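Local coordinates for folylpolyglutamate synthase/dihydrofolate synthase (Thermotoga maritima, PDB 1O5Z), which probably joins L-glutamate to dihydropteroate and to the growing gamma-glutamyl tail of tetrahydrofolate, spending ATP with magnesium as cofactor, at residues Arg230-Ile234 / Asp235-Ser239; Ser291-Ala294 / Ile295-Leu299; Arg212-Glu215 / Ala216-Met220. All coordinates share one frame; numbering follows the deposited sequence.

Contact 1 (Arg230-Ile234 / Asp235-Ser239)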
loop_
_atom_site.group_PDB
_atom_site.type_symbol
_atom_site.label_atom_id
_atom_site.label_comp_id
_atom_site.label_asym_id
_atom_site.label_seq_id
_atom_site.Cartn_x
_atom_site.Cartn_y
_atom_site.Cartn_z
ATOM N N ARG A 230 -6.095 -19.521 16.022
ATOM C CA ARG A 230 -5.114 -20.328 15.346
ATOM C C ARG A 230 -4.168 -19.422 14.555
ATOM O O ARG A 230 -4.598 -18.607 13.756
ATOM C CB ARG A 230 -5.807 -21.329 14.435
ATOM C CG ARG A 230 -4.870 -22.352 13.877
ATOM C CD ARG A 230 -5.574 -23.556 13.259
ATOM N NE ARG A 230 -4.730 -24.649 12.753
ATOM C CZ ARG A 230 -3.368 -24.701 12.656
ATOM N NH1 ARG A 230 -2.511 -23.708 13.025
ATOM N NH2 ARG A 230 -2.848 -25.821 12.136
ATOM N N MET A 231 -2.876 -19.615 14.780
ATOM C CA MET A 231 -1.814 -18.811 14.192
ATOM C C MET A 231 -1.027 -19.574 13.123
ATOM O O MET A 231 -0.582 -20.716 13.344
ATOM C CB MET A 231 -0.846 -18.415 15.307
ATOM C CG MET A 231 0.271 -17.490 14.880
ATOM S SD MET A 231 1.113 -16.911 16.368
ATOM C CE MET A 231 2.380 -15.859 15.645
ATOM N N TYR A 232 -0.814 -18.937 11.982
ATOM C CA TYR A 232 -0.010 -19.560 10.948
ATOM C C TYR A 232 1.144 -18.666 10.619
ATOM O O TYR A 232 0.976 -17.457 10.426
ATOM C CB TYR A 232 -0.805 -19.752 9.680
ATOM C CG TYR A 232 -2.087 -20.497 9.818
ATOM C CD1 TYR A 232 -3.248 -19.820 10.203
ATOM C CD2 TYR A 232 -2.160 -21.880 9.521
ATOM C CE1 TYR A 232 -4.462 -20.490 10.300
ATOM C CE2 TYR A 232 -3.364 -22.570 9.599
ATOM C CZ TYR A 232 -4.531 -21.857 9.980
ATOM O OH TYR A 232 -5.757 -22.486 10.073
ATOM N N VAL A 233 2.301 -19.271 10.502
ATOM C CA VAL A 233 3.541 -18.548 10.463
ATOM C C VAL A 233 4.348 -19.023 9.280
ATOM O O VAL A 233 4.536 -20.216 9.094
ATOM C CB VAL A 233 4.329 -18.845 11.736
ATOM C CG1 VAL A 233 5.718 -18.181 11.688
ATOM C CG2 VAL A 233 3.543 -18.421 12.966
ATOM N N ILE A 234 4.872 -18.102 8.504
ATOM C CA ILE A 234 5.672 -18.483 7.339
ATOM C C ILE A 234 6.805 -19.441 7.702
ATOM O O ILE A 234 7.392 -19.326 8.773
ATOM C CB ILE A 234 6.249 -17.230 6.658
ATOM C CG1 ILE A 234 6.823 -17.584 5.287
ATOM C CG2 ILE A 234 7.298 -16.552 7.551
ATOM C CD1 ILE A 234 7.010 -16.398 4.429
ATOM N N ASP A 235 7.120 -20.371 6.805
ATOM C CA ASP A 235 8.112 -21.440 7.055
ATOM C C ASP A 235 7.726 -22.460 8.111
ATOM O O ASP A 235 8.270 -23.550 8.097
ATOM C CB ASP A 235 9.501 -20.899 7.403
ATOM C CG ASP A 235 10.130 -20.115 6.256
ATOM O OD1 ASP A 235 9.663 -20.245 5.095
ATOM O OD2 ASP A 235 11.110 -19.347 6.438
ATOM N N LYS A 236 6.839 -22.095 9.034
ATOM C CA LYS A 236 6.175 -23.061 9.899
ATOM C C LYS A 236 4.939 -23.637 9.197
ATOM O O LYS A 236 4.963 -24.750 8.746
ATOM C CB LYS A 236 5.790 -22.446 11.259
ATOM C CG LYS A 236 5.253 -23.516 12.209
ATOM C CD LYS A 236 4.951 -23.037 13.624
ATOM C CE LYS A 236 4.695 -24.297 14.506
ATOM N NZ LYS A 236 4.064 -23.922 15.804
ATOM N N ASP A 237 3.870 -22.867 9.088
ATOM C CA ASP A 237 2.605 -23.392 8.605
ATOM C C ASP A 237 2.404 -23.251 7.103
ATOM O O ASP A 237 1.450 -23.812 6.527
ATOM C CB ASP A 237 1.481 -22.698 9.342
ATOM C CG ASP A 237 1.604 -22.872 10.821
ATOM O OD1 ASP A 237 1.212 -23.966 11.290
ATOM O OD2 ASP A 237 2.111 -21.995 11.575
ATOM N N PHE A 238 3.268 -22.480 6.468
ATOM C CA PHE A 238 3.281 -22.417 5.036
ATOM C C PHE A 238 4.596 -21.878 4.567
ATOM O O PHE A 238 5.355 -21.307 5.333
ATOM C CB PHE A 238 2.168 -21.520 4.528
ATOM C CG PHE A 238 2.288 -20.105 4.998
ATOM C CD1 PHE A 238 1.943 -19.765 6.294
ATOM C CD2 PHE A 238 2.767 -19.117 4.147
ATOM C CE1 PHE A 238 2.051 -18.449 6.737
ATOM C CE2 PHE A 238 2.879 -17.812 4.576
ATOM C CZ PHE A 238 2.527 -17.474 5.884
ATOM N N SER A 239 4.839 -22.020 3.276
ATOM C CA SER A 239 6.084 -21.570 2.690
ATOM C C SER A 239 5.922 -21.304 1.185
ATOM O O SER A 239 4.929 -21.716 0.565
ATOM C CB SER A 239 7.135 -22.640 2.927
ATOM O OG SER A 239 6.716 -23.833 2.297
HETATM O O HOH W 1 1.441 -21.804 14.151
#
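Asp237 and Val233 hold each other by two hydrogen bonds where the chain turns back after strand 231-233. Val233 N gives its hydrogen to Asp237 OD2 at 2.9 Å, on the anti lone pair of that oxygen, and Asp237 N returns a bond of 2.7 Å to Val233 O. Lys236 N adds weak bonds to Val233 O and Ile234 O. A water donates to Asp237 OD2 at 2.7 Å, so OD2 takes two hydrogens; its link to Met231 O is doubtful. With CG beside its own backbone N (chi1 -57°), the Asp237 carboxylate lies back along the strand; Arg230 NH1, 4.1 Å from Asp237 OD1, is too distant for a salt bridge. Replacing Asp237 by alanine is likely to leave Val233 N without its carboxylate acceptor and the turn less firmly tied to the strand. Asp237 CB sits in plane at the edge of the Tyr232 ring, 3.7 Å from Tyr232 CD2, while the Arg230 guanidinium lies over one face of that ring. Ile234 CA makes a CH-pi contact 3.8 Å from the Phe238 ring centroid, over the face. This aspartate-closed tight turn leads from an edge strand of the Mur ligase middle domain's mixed sheet into strand 239-244. Strand 231-233 is bonded to strand 207-209; Met231 and Val233 meet helix 214-227, whereas Tyr232 and Phe238 meet helix 271-286.

Contact 2 (Ser291-Ala294 / Ile295-Leu299); sequences SEKA and IREGL
Glu292 and Arg296, one turn apart on helix 292-301, run side by side and close an i to i+4 salt bridge. The glutamate is fully stretched, its CG opposite the backbone N (chi1 -176°) and its chain extended beyond, which carries the carboxylate along the helix surface toward the arginine. Arg296 starts differently: its CG stands beside its backbone N (chi1 -68°), and the chain then runs straight to NE, bringing the guanidinium alongside. A single oxygen is gripped side-on by two nitrogens, Glu292 OE2 lying 2.9 Å from Arg296 NE and 2.9 Å from Arg296 NH2. OE2 sits in the guanidinium plane, but the two flat groups are not coplanar, their planes being 44° apart; NE uses the anti lone pair of OE2, and NH2 comes to the anti side from out of the carboxylate plane. Arg296 CG also rests 3.3 Å from Glu292 O. At the start of the helix Ser291 is the N-cap, its OG accepting from Ala294 N at 3.1 Å; the same hydroxyl has Gln77 as a further partner. Lys293 and Glu297 form a looser pair: Lys293 NZ and Glu297 OE1 are 4.3 Å apart, and a water accepts from NZ and donates weakly to OE1. Ile295 lays CG1 3.5 Å from Ser291 O. Arg296 is fastened further by the backbone oxygens of Glu261 and Asp262, which tie the helix to strand 259-265, where Glu292 and Ile295 also touch Phe260. Ala294 packs on helix 63-77, and Ile295 and Leu299 fit between that helix and helix 271-286.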
loop_
_atom_site.group_PDB
_atom_site.type_symbol
_atom_site.label_atom_id
_atom_site.label_comp_id
_atom_site.label_asym_id
_atom_site.label_seq_id
_atom_site.Cartn_x
_atom_site.Cartn_y
_atom_site.Cartn_z
ATOM N N SER A 291 -11.026 -21.046 -6.200
ATOM C CA SER A 291 -10.525 -21.901 -7.246
ATOM C C SER A 291 -9.077 -21.573 -7.394
ATOM O O SER A 291 -8.664 -20.463 -7.099
ATOM C CB SER A 291 -11.263 -21.684 -8.583
ATOM O OG SER A 291 -11.196 -20.343 -9.054
ATOM N N GLU A 292 -8.330 -22.550 -7.878
ATOM C CA GLU A 292 -6.958 -22.351 -8.284
ATOM C C GLU A 292 -6.872 -21.356 -9.435
ATOM O O GLU A 292 -5.926 -20.582 -9.513
ATOM C CB GLU A 292 -6.331 -23.686 -8.709
ATOM C CG GLU A 292 -4.870 -23.547 -9.050
ATOM C CD GLU A 292 -4.230 -24.856 -9.417
ATOM O OE1 GLU A 292 -4.685 -25.874 -8.889
ATOM O OE2 GLU A 292 -3.275 -24.862 -10.224
ATOM N N LYS A 293 -7.864 -21.372 -10.326
ATOM C CA LYS A 293 -7.915 -20.376 -11.402
ATOM C C LYS A 293 -7.881 -18.933 -10.880
ATOM O O LYS A 293 -7.134 -18.118 -11.409
ATOM C CB LYS A 293 -9.153 -20.578 -12.277
ATOM C CG LYS A 293 -9.231 -19.647 -13.501
ATOM C CD LYS A 293 -10.575 -19.763 -14.227
ATOM C CE LYS A 293 -10.471 -19.303 -15.712
ATOM N NZ LYS A 293 -10.829 -17.841 -15.888
ATOM N N ALA A 294 -8.726 -18.639 -9.891
ATOM C CA ALA A 294 -8.806 -17.336 -9.271
ATOM C C ALA A 294 -7.509 -16.933 -8.547
ATOM O O ALA A 294 -7.117 -15.782 -8.556
ATOM C CB ALA A 294 -9.961 -17.300 -8.270
ATOM N N ILE A 295 -6.876 -17.900 -7.904
ATOM C CA ILE A 295 -5.643 -17.672 -7.204
ATOM C C ILE A 295 -4.614 -17.286 -8.262
ATOM O O ILE A 295 -3.911 -16.274 -8.138
ATOM C CB ILE A 295 -5.233 -18.966 -6.422
ATOM C CG1 ILE A 295 -6.085 -19.132 -5.184
ATOM C CG2 ILE A 295 -3.777 -18.937 -6.000
ATOM C CD1 ILE A 295 -6.032 -20.520 -4.641
ATOM N N ARG A 296 -4.502 -18.078 -9.316
ATOM C CA ARG A 296 -3.497 -17.762 -10.320
ATOM C C ARG A 296 -3.763 -16.430 -11.005
ATOM O O ARG A 296 -2.835 -15.667 -11.268
ATOM C CB ARG A 296 -3.435 -18.845 -11.355
ATOM C CG ARG A 296 -2.901 -20.113 -10.817
ATOM C CD ARG A 296 -2.742 -21.197 -11.879
ATOM N NE ARG A 296 -2.230 -22.411 -11.263
ATOM C CZ ARG A 296 -0.939 -22.695 -11.116
ATOM N NH1 ARG A 296 -0.016 -21.876 -11.584
ATOM N NH2 ARG A 296 -0.560 -23.826 -10.507
ATOM N N GLU A 297 -5.018 -16.155 -11.319
ATOM C CA GLU A 297 -5.327 -14.942 -12.055
ATOM C C GLU A 297 -5.192 -13.735 -11.149
ATOM O O GLU A 297 -4.642 -12.744 -11.558
ATOM C CB GLU A 297 -6.721 -14.991 -12.689
ATOM C CG GLU A 297 -7.268 -13.626 -13.119
ATOM C CD GLU A 297 -8.680 -13.705 -13.690
ATOM O OE1 GLU A 297 -8.771 -14.248 -14.801
ATOM O OE2 GLU A 297 -9.670 -13.229 -13.031
ATOM N N GLY A 298 -5.679 -13.850 -9.929
ATOM C CA GLY A 298 -5.589 -12.785 -8.927
ATOM C C GLY A 298 -4.160 -12.392 -8.632
ATOM O O GLY A 298 -3.852 -11.193 -8.617
ATOM N N LEU A 299 -3.278 -13.393 -8.465
ATOM C CA LEU A 299 -1.815 -13.156 -8.333
ATOM C C LEU A 299 -1.157 -12.526 -9.563
ATOM O O LEU A 299 -0.293 -11.670 -9.450
ATOM C CB LEU A 299 -1.083 -14.456 -8.017
ATOM C CG LEU A 299 -1.373 -15.074 -6.651
ATOM C CD1 LEU A 299 -0.624 -16.331 -6.506
ATOM C CD2 LEU A 299 -1.045 -14.136 -5.511
HETATM O O HOH W 2 -7.712 -17.335 -15.624
#

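Contact 3 (Arg212-Glu215 / Ala216-Met220); sequences RKRE and ALKVM
Lys213 and Leu217 meet in the first turn of helix 214-227, the helix of a beta-alpha-beta unit that links strand 207-209 to strand 231-233 at the edge of the large mixed sheet in the Mur ligase middle domain. Lys213 is the N-cap residue. Its carbonyl starts the helical ladder, Leu217 N lying 2.9 Å from Lys213 O in a hydrogen bond, and Ala216 N adds a weak bond to the same oxygen. The next rung runs from Lys218 N to Arg214 O. The lysine side chain of Lys213 bends at its third and fourth torsions, taking NZ to salt bridges with Glu211 and Asp179. Leu217 faces the sheet, where it packs on Thr209 and Val233, and its CG stays 3.4 Å from Lys213 O; Leu217 CD1 reaches back to 3.7 Å from Arg212 O. Arg212 itself sends its guanidinium off to salt bridges with Glu274 and Asp235. The CB atoms of Ala216 and Lys213 also approach each other. Toward helix 190-197, Val219 CG2 lies 3.4 Å from Glu215 O, and Val219 also meets Trp195 of that helix. Arg214 bends at its second and third torsions (chi2 -34°, chi3 78°), which folds the guanidinium back over the helix, one face above Lys218 N, where its NH2 forms a salt bridge with Glu221. Its chain crosses that of Lys218 at about a right angle. The two like-charged ends come near without touching, Arg214 NE and Lys218 NZ being 4.7 Å apart. Leu217 CB is 3.5 Å from Arg214 NH2. Where the chains of Arg214 and Lys218 cross, Arg214 CD lies 3.2 Å from Lys218 CE and 3.3 Å from Lys218 NZ.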
loop_
_atom_site.group_PDB
_atom_site.type_symbol
_atom_site.label_atom_id
_atom_site.label_comp_id
_atom_site.label_asym_id
_atom_site.label_seq_id
_atom_site.Cartn_x
_atom_site.Cartn_y
_atom_site.Cartn_z
ATOM N N ARG A 212 9.282 -13.501 11.004
ATOM C CA ARG A 212 10.239 -14.469 11.468
ATOM C C ARG A 212 11.023 -14.035 12.722
ATOM O O ARG A 212 11.618 -14.882 13.366
ATOM C CB ARG A 212 11.229 -14.771 10.352
ATOM C CG ARG A 212 10.656 -15.442 9.109
ATOM C CD ARG A 212 11.785 -15.965 8.252
ATOM N NE ARG A 212 11.383 -16.730 7.073
ATOM C CZ ARG A 212 10.929 -16.177 5.964
ATOM N NH1 ARG A 212 10.779 -14.849 5.861
ATOM N NH2 ARG A 212 10.592 -16.952 4.946
ATOM N N LYS A 213 11.035 -12.751 13.090
ATOM C CA LYS A 213 11.712 -12.371 14.362
ATOM C C LYS A 213 11.037 -12.949 15.603
ATOM O O LYS A 213 9.866 -12.726 15.869
ATOM C CB LYS A 213 11.818 -10.854 14.533
ATOM C CG LYS A 213 12.858 -10.237 13.630
ATOM C CD LYS A 213 12.907 -8.756 13.814
ATOM C CE LYS A 213 11.669 -8.052 13.267
ATOM N NZ LYS A 213 11.578 -8.180 11.815
ATOM N N ARG A 214 11.828 -13.672 16.357
ATOM C CA ARG A 214 11.403 -14.332 17.570
ATOM C C ARG A 214 10.626 -13.408 18.507
ATOM O O ARG A 214 9.600 -13.789 19.061
ATOM C CB ARG A 214 12.661 -14.821 18.290
ATOM C CG ARG A 214 12.625 -16.212 18.916
ATOM C CD ARG A 214 11.288 -16.648 19.483
ATOM N NE ARG A 214 10.377 -17.083 18.427
ATOM C CZ ARG A 214 9.210 -17.672 18.633
ATOM N NH1 ARG A 214 8.800 -17.946 19.871
ATOM N NH2 ARG A 214 8.465 -18.009 17.582
ATOM N N GLU A 215 11.157 -12.202 18.687
ATOM C CA GLU A 215 10.614 -11.200 19.615
ATOM C C GLU A 215 9.202 -10.858 19.243
ATOM O O GLU A 215 8.325 -10.704 20.098
ATOM C CB GLU A 215 11.381 -9.891 19.505
ATOM C CG GLU A 215 12.877 -10.027 19.445
ATOM C CD GLU A 215 13.473 -10.129 18.034
ATOM O OE1 GLU A 215 13.418 -9.067 17.352
ATOM O OE2 GLU A 215 14.021 -11.226 17.636
ATOM N N ALA A 216 9.027 -10.701 17.934
ATOM C CA ALA A 216 7.765 -10.330 17.342
ATOM C C ALA A 216 6.749 -11.481 17.434
ATOM O O ALA A 216 5.578 -11.260 17.793
ATOM C CB ALA A 216 7.989 -9.910 15.889
ATOM N N LEU A 217 7.205 -12.701 17.117
ATOM C CA LEU A 217 6.326 -13.869 17.095
ATOM C C LEU A 217 5.873 -14.212 18.506
ATOM O O LEU A 217 4.718 -14.563 18.716
ATOM C CB LEU A 217 7.019 -15.059 16.461
ATOM C CG LEU A 217 7.381 -14.933 14.987
ATOM C CD1 LEU A 217 8.325 -16.061 14.593
ATOM C CD2 LEU A 217 6.153 -15.016 14.129
ATOM N N LYS A 218 6.780 -14.074 19.470
ATOM C CA LYS A 218 6.464 -14.306 20.888
ATOM C C LYS A 218 5.230 -13.487 21.331
ATOM O O LYS A 218 4.315 -14.000 21.970
ATOM C CB LYS A 218 7.702 -14.023 21.769
ATOM C CG LYS A 218 8.767 -15.151 21.746
ATOM C CD LYS A 218 10.222 -14.774 22.269
ATOM C CE LYS A 218 10.994 -16.059 22.662
ATOM N NZ LYS A 218 12.519 -16.077 22.508
ATOM N N VAL A 219 5.185 -12.225 20.944
ATOM C CA VAL A 219 4.044 -11.396 21.297
ATOM C C VAL A 219 2.767 -11.932 20.641
ATOM O O VAL A 219 1.752 -12.151 21.306
ATOM C CB VAL A 219 4.272 -9.914 20.884
ATOM C CG1 VAL A 219 3.058 -9.053 21.269
ATOM C CG2 VAL A 219 5.559 -9.376 21.471
ATOM N N MET A 220 2.833 -12.136 19.329
ATOM C CA MET A 220 1.685 -12.602 18.565
ATOM C C MET A 220 1.227 -13.960 19.060
ATOM O O MET A 220 0.033 -14.206 19.133
ATOM C CB MET A 220 2.009 -12.678 17.071
ATOM C CG MET A 220 2.388 -11.343 16.465
ATOM S SD MET A 220 2.589 -11.320 14.676
ATOM C CE MET A 220 4.297 -11.783 14.441
#

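Overall arrangement
Along the chain the order is contact 3, contact 1, contact 2. Contact 3 lies on the helix of a beta-alpha-beta unit of the Mur ligase middle domain, and contact 1 begins on the second strand of that unit and runs into the following loop. Their centres are 13 Å apart and they touch, most firmly through the salt bridge of 2.7 Å between Arg212 NE and Asp235 OD2, which pins the start of the helix to the turn after the strand. Contact 2 stands apart, its centre about 21 Å from that of contact 1 and about 31 Å from that of contact 3, without touching either. Helix 271-286 packs against both contact 1 and contact 2, linking the sheet edge to helix 292-301.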